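PDB 6WT9: c-di-GMP synthase from Capnocytophaga granulosa, which synthesizes the second messenger 3',3'-c-di-GMP from two GTP as part of a CBASS antiphage defence system that ends in death of the infected cell. Local coordinates for residues Y6-S17 and D40-A48. Residues are numbered along the deposited sequence; the frame is centred on the assembly and turned at random.
Sequences YSALFENLQNRS and DVLKYITLA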
loop_
_atom_site.group_PDB
_atom_site.type_symbol
_atom_site.label_atom_id
_atom_site.label_comp_id
_atom_site.label_asym_id
_atom_site.label_seq_id
_atom_site.Cartn_x
_atom_site.Cartn_y
_atom_site.Cartn_z
ATOM N N TYR A 6 -7.963 -19.604 -13.250
ATOM C CA TYR A 6 -6.933 -19.423 -12.234
ATOM C C TYR A 6 -5.542 -19.736 -12.769
ATOM O O TYR A 6 -4.553 -19.200 -12.260
ATOM C CB TYR A 6 -7.252 -20.275 -11.007
ATOM C CG TYR A 6 -8.476 -19.789 -10.268
ATOM C CD1 TYR A 6 -8.447 -18.603 -9.548
ATOM C CD2 TYR A 6 -9.664 -20.507 -10.303
ATOM C CE1 TYR A 6 -9.562 -18.147 -8.875
ATOM C CE2 TYR A 6 -10.787 -20.058 -9.633
ATOM C CZ TYR A 6 -10.731 -18.877 -8.921
ATOM O OH TYR A 6 -11.843 -18.425 -8.248
ATOM N N SER A 7 -5.446 -20.589 -13.791
ATOM C CA SER A 7 -4.156 -20.836 -14.428
ATOM C C SER A 7 -3.610 -19.566 -15.070
ATOM O O SER A 7 -2.434 -19.222 -14.897
ATOM C CB SER A 7 -4.290 -21.945 -15.471
ATOM O OG SER A 7 -3.100 -22.076 -16.231
ATOM N N ALA A 8 -4.454 -18.856 -15.823
ATOM C CA ALA A 8 -4.020 -17.609 -16.443
ATOM C C ALA A 8 -3.835 -16.511 -15.402
ATOM O O ALA A 8 -2.917 -15.691 -15.512
ATOM C CB ALA A 8 -5.024 -17.175 -17.511
ATOM N N LEU A 9 -4.700 -16.479 -14.385
ATOM C CA LEU A 9 -4.551 -15.486 -13.325
ATOM C C LEU A 9 -3.273 -15.718 -12.528
ATOM O O LEU A 9 -2.627 -14.761 -12.086
ATOM C CB LEU A 9 -5.774 -15.515 -12.407
ATOM C CG LEU A 9 -7.072 -14.923 -12.961
ATOM C CD1 LEU A 9 -8.248 -15.287 -12.068
ATOM C CD2 LEU A 9 -6.960 -13.413 -13.097
ATOM N N PHE A 10 -2.891 -16.982 -12.334
ATOM C CA PHE A 10 -1.663 -17.274 -11.601
ATOM C C PHE A 10 -0.431 -16.835 -12.385
ATOM O O PHE A 10 0.495 -16.251 -11.811
ATOM C CB PHE A 10 -1.583 -18.764 -11.273
ATOM C CG PHE A 10 -0.288 -19.171 -10.632
ATOM C CD1 PHE A 10 -0.001 -18.801 -9.329
ATOM C CD2 PHE A 10 0.639 -19.927 -11.329
ATOM C CE1 PHE A 10 1.184 -19.171 -8.736
ATOM C CE2 PHE A 10 1.828 -20.302 -10.739
ATOM C CZ PHE A 10 2.101 -19.922 -9.441
ATOM N N GLU A 11 -0.397 -17.118 -13.690
ATOM C CA GLU A 11 0.725 -16.686 -14.519
ATOM C C GLU A 11 0.845 -15.169 -14.526
ATOM O O GLU A 11 1.934 -14.617 -14.326
ATOM C CB GLU A 11 0.566 -17.210 -15.946
ATOM C CG GLU A 11 0.978 -18.656 -16.138
ATOM C CD GLU A 11 0.938 -19.077 -17.594
ATOM O OE1 GLU A 11 0.094 -18.545 -18.347
ATOM O OE2 GLU A 11 1.758 -19.933 -17.989
ATOM N N ASN A 12 -0.273 -14.477 -14.761
ATOM C CA ASN A 12 -0.262 -13.018 -14.747
ATOM C C ASN A 12 0.190 -12.484 -13.395
ATOM O O ASN A 12 0.895 -11.471 -13.322
ATOM C CB ASN A 12 -1.651 -12.483 -15.103
ATOM C CG ASN A 12 -1.695 -10.969 -15.152
ATOM O OD1 ASN A 12 -1.361 -10.363 -16.169
ATOM N ND2 ASN A 12 -2.105 -10.349 -14.051
ATOM N N LEU A 13 -0.206 -13.155 -12.312
ATOM C CA LEU A 13 0.232 -12.737 -10.986
ATOM C C LEU A 13 1.734 -12.925 -10.806
ATOM O O LEU A 13 2.379 -12.118 -10.125
ATOM C CB LEU A 13 -0.535 -13.510 -9.915
ATOM C CG LEU A 13 -0.315 -13.071 -8.467
ATOM C CD1 LEU A 13 -0.588 -11.584 -8.321
ATOM C CD2 LEU A 13 -1.205 -13.873 -7.538
ATOM N N GLN A 14 2.305 -13.978 -11.400
ATOM C CA GLN A 14 3.752 -14.160 -11.348
ATOM C C GLN A 14 4.476 -12.998 -12.016
ATOM O O GLN A 14 5.501 -12.523 -11.514
ATOM C CB GLN A 14 4.146 -15.483 -12.007
ATOM C CG GLN A 14 3.885 -16.722 -11.156
ATOM C CD GLN A 14 4.257 -18.008 -11.875
ATOM O OE1 GLN A 14 3.885 -18.217 -13.028
ATOM N NE2 GLN A 14 5.003 -18.872 -11.196
ATOM N N ASN A 15 3.955 -12.526 -13.151
ATOM C CA ASN A 15 4.563 -11.394 -13.837
ATOM C C ASN A 15 4.362 -10.088 -13.083
ATOM O O ASN A 15 5.165 -9.162 -13.246
ATOM C CB ASN A 15 3.996 -11.274 -15.253
ATOM C CG ASN A 15 4.335 -12.474 -16.119
ATOM O OD1 ASN A 15 5.390 -13.089 -15.965
ATOM N ND2 ASN A 15 3.440 -12.811 -17.039
ATOM N N ARG A 16 3.317 -9.990 -12.262
ATOM C CA ARG A 16 3.098 -8.779 -11.481
ATOM C C ARG A 16 4.044 -8.711 -10.287
ATOM O O ARG A 16 4.703 -7.689 -10.067
ATOM C CB ARG A 16 1.641 -8.716 -11.020
ATOM C CG ARG A 16 1.317 -7.551 -10.099
ATOM C CD ARG A 16 -0.103 -7.674 -9.567
ATOM N NE ARG A 16 -1.078 -7.696 -10.654
ATOM C CZ ARG A 16 -2.222 -8.373 -10.623
ATOM N NH1 ARG A 16 -2.541 -9.099 -9.556
ATOM N NH2 ARG A 16 -3.042 -8.331 -11.666
ATOM N N SER A 17 4.128 -9.792 -9.509
ATOM C CA SER A 17 4.968 -9.796 -8.316
ATOM C C SER A 17 6.422 -10.135 -8.614
ATOM O O SER A 17 7.304 -9.749 -7.840
ATOM C CB SER A 17 4.413 -10.782 -7.281
ATOM O OG SER A 17 4.359 -12.101 -7.796
ATOM N N ASP A 40 -4.757 -24.956 -9.462
ATOM C CA ASP A 40 -4.563 -23.567 -9.865
ATOM C C ASP A 40 -5.181 -22.581 -8.881
ATOM O O ASP A 40 -4.638 -21.487 -8.686
ATOM C CB ASP A 40 -5.137 -23.347 -11.264
ATOM C CG ASP A 40 -4.434 -24.181 -12.319
ATOM O OD1 ASP A 40 -3.209 -24.386 -12.197
ATOM O OD2 ASP A 40 -5.107 -24.629 -13.270
ATOM N N VAL A 41 -6.309 -22.931 -8.258
ATOM C CA VAL A 41 -6.956 -21.973 -7.366
ATOM C C VAL A 41 -6.134 -21.775 -6.098
ATOM O O VAL A 41 -6.080 -20.666 -5.556
ATOM C CB VAL A 41 -8.403 -22.405 -7.054
ATOM C CG1 VAL A 41 -8.430 -23.691 -6.250
ATOM C CG2 VAL A 41 -9.146 -21.294 -6.322
ATOM N N LEU A 42 -5.463 -22.825 -5.617
ATOM C CA LEU A 42 -4.598 -22.669 -4.452
ATOM C C LEU A 42 -3.336 -21.888 -4.793
ATOM O O LEU A 42 -2.823 -21.148 -3.946
ATOM C CB LEU A 42 -4.229 -24.036 -3.872
ATOM C CG LEU A 42 -5.372 -24.951 -3.429
ATOM C CD1 LEU A 42 -4.819 -26.212 -2.789
ATOM C CD2 LEU A 42 -6.320 -24.229 -2.480
ATOM N N LYS A 43 -2.822 -22.045 -6.015
ATOM C CA LYS A 43 -1.652 -21.280 -6.438
ATOM C C LYS A 43 -1.959 -19.790 -6.463
ATOM O O LYS A 43 -1.177 -18.972 -5.966
ATOM C CB LYS A 43 -1.187 -21.738 -7.820
ATOM C CG LYS A 43 -0.708 -23.171 -7.915
ATOM C CD LYS A 43 -0.282 -23.474 -9.345
ATOM C CE LYS A 43 0.208 -24.899 -9.507
ATOM N NZ LYS A 43 0.650 -25.155 -10.907
ATOM N N TYR A 44 -3.098 -19.422 -7.054
ATOM C CA TYR A 44 -3.454 -18.014 -7.176
ATOM C C TYR A 44 -3.673 -17.380 -5.810
ATOM O O TYR A 44 -3.197 -16.269 -5.553
ATOM C CB TYR A 44 -4.700 -17.871 -8.052
ATOM C CG TYR A 44 -5.193 -16.452 -8.210
ATOM C CD1 TYR A 44 -4.498 -15.538 -8.989
ATOM C CD2 TYR A 44 -6.361 -16.030 -7.589
ATOM C CE1 TYR A 44 -4.946 -14.241 -9.139
ATOM C CE2 TYR A 44 -6.818 -14.736 -7.734
ATOM C CZ TYR A 44 -6.108 -13.845 -8.511
ATOM O OH TYR A 44 -6.561 -12.555 -8.657
ATOM N N ILE A 45 -4.378 -18.076 -4.917
ATOM C CA ILE A 45 -4.639 -17.533 -3.589
ATOM C C ILE A 45 -3.345 -17.407 -2.794
ATOM O O ILE A 45 -3.104 -16.389 -2.135
ATOM C CB ILE A 45 -5.673 -18.404 -2.852
ATOM C CG1 ILE A 45 -7.005 -18.406 -3.606
ATOM C CG2 ILE A 45 -5.878 -17.907 -1.429
ATOM C CD1 ILE A 45 -7.977 -19.453 -3.110
ATOM N N THR A 46 -2.490 -18.432 -2.845
ATOM C CA THR A 46 -1.255 -18.403 -2.066
ATOM C C THR A 46 -0.318 -17.304 -2.548
ATOM O O THR A 46 0.308 -16.614 -1.735
ATOM C CB THR A 46 -0.555 -19.760 -2.128
ATOM O OG1 THR A 46 -1.433 -20.780 -1.637
ATOM C CG2 THR A 46 0.703 -19.742 -1.277
ATOM N N LEU A 47 -0.208 -17.120 -3.866
ATOM C CA LEU A 47 0.668 -16.077 -4.385
ATOM C C LEU A 47 0.084 -14.688 -4.160
ATOM O O LEU A 47 0.834 -13.738 -3.912
ATOM C CB LEU A 47 0.944 -16.305 -5.871
ATOM C CG LEU A 47 2.016 -15.397 -6.473
ATOM C CD1 LEU A 47 3.280 -15.446 -5.629
ATOM C CD2 LEU A 47 2.315 -15.790 -7.911
ATOM N N ALA A 48 -1.243 -14.549 -4.230
ATOM C CA ALA A 48 -1.868 -13.252 -3.994
ATOM C C ALA A 48 -1.721 -12.794 -2.551
ATOM O O ALA A 48 -1.883 -11.601 -2.275
ATOM C CB ALA A 48 -3.349 -13.299 -4.376
HETATM O O HOH W 1 -7.094 -23.000 -14.353
#
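Helix 6-17 packs against residues 40-48 of helix 40-49 in the helical part of this CD-NTase, with Tyr44, Leu47, Tyr6 and Phe10 giving most of the contact. The two segments run in nearly the same direction. Their axes approach to 8.4 Å and differ by 30°. At the N-terminal end, Val41 CG2 sits over the centre of the Tyr6 ring, 3.8 Å from the ring centroid, as a CH-pi contact. The edge of the same ring meets the next aromatic, with Tyr6 CD1 3.8 Å from Tyr44 CD2. The two ring planes are inclined at 48°. Tyr44 has its CG anti to the backbone N (chi1 178°), which lays the ring against the side of helix 6-17 that carries Leu9. There Tyr44 CE1 lies 3.6 Å from Leu9 CB, and Leu9 CD1 is over a face of the ring. The Phe10 ring is held between two aliphatic groups. Lys43 CB makes a CH-pi contact on one face, and Gln14 CG, from its own helix, lies over the opposite face. The extended Lys43 chain then turns its amine from helix 6-17. Further along, Leu47 is a knob in a hole formed by Phe10, Leu13, Gln14 and Ser17. Its CD2 reaches both Phe10 CE1 and Gln14 CG, each at 3.7 Å. Leu13 and Leu47 lie antiparallel, side chain beside side chain. Leu13 CD2 also comes to 3.4 Å from Ala48 N. No direct hydrogen bond joins the segments. One water links them, accepting from Ser7 N and donating to Asp40 OD2. The phenol groups bond outward: Tyr44 OH to Asp259 on helix 245-259, and Tyr6 OH to Asn346 on helix 327-347. Arg16 forms a salt bridge to the same Asp259, while Phe29 of helix 23-32 packs against Phe10 and Leu47.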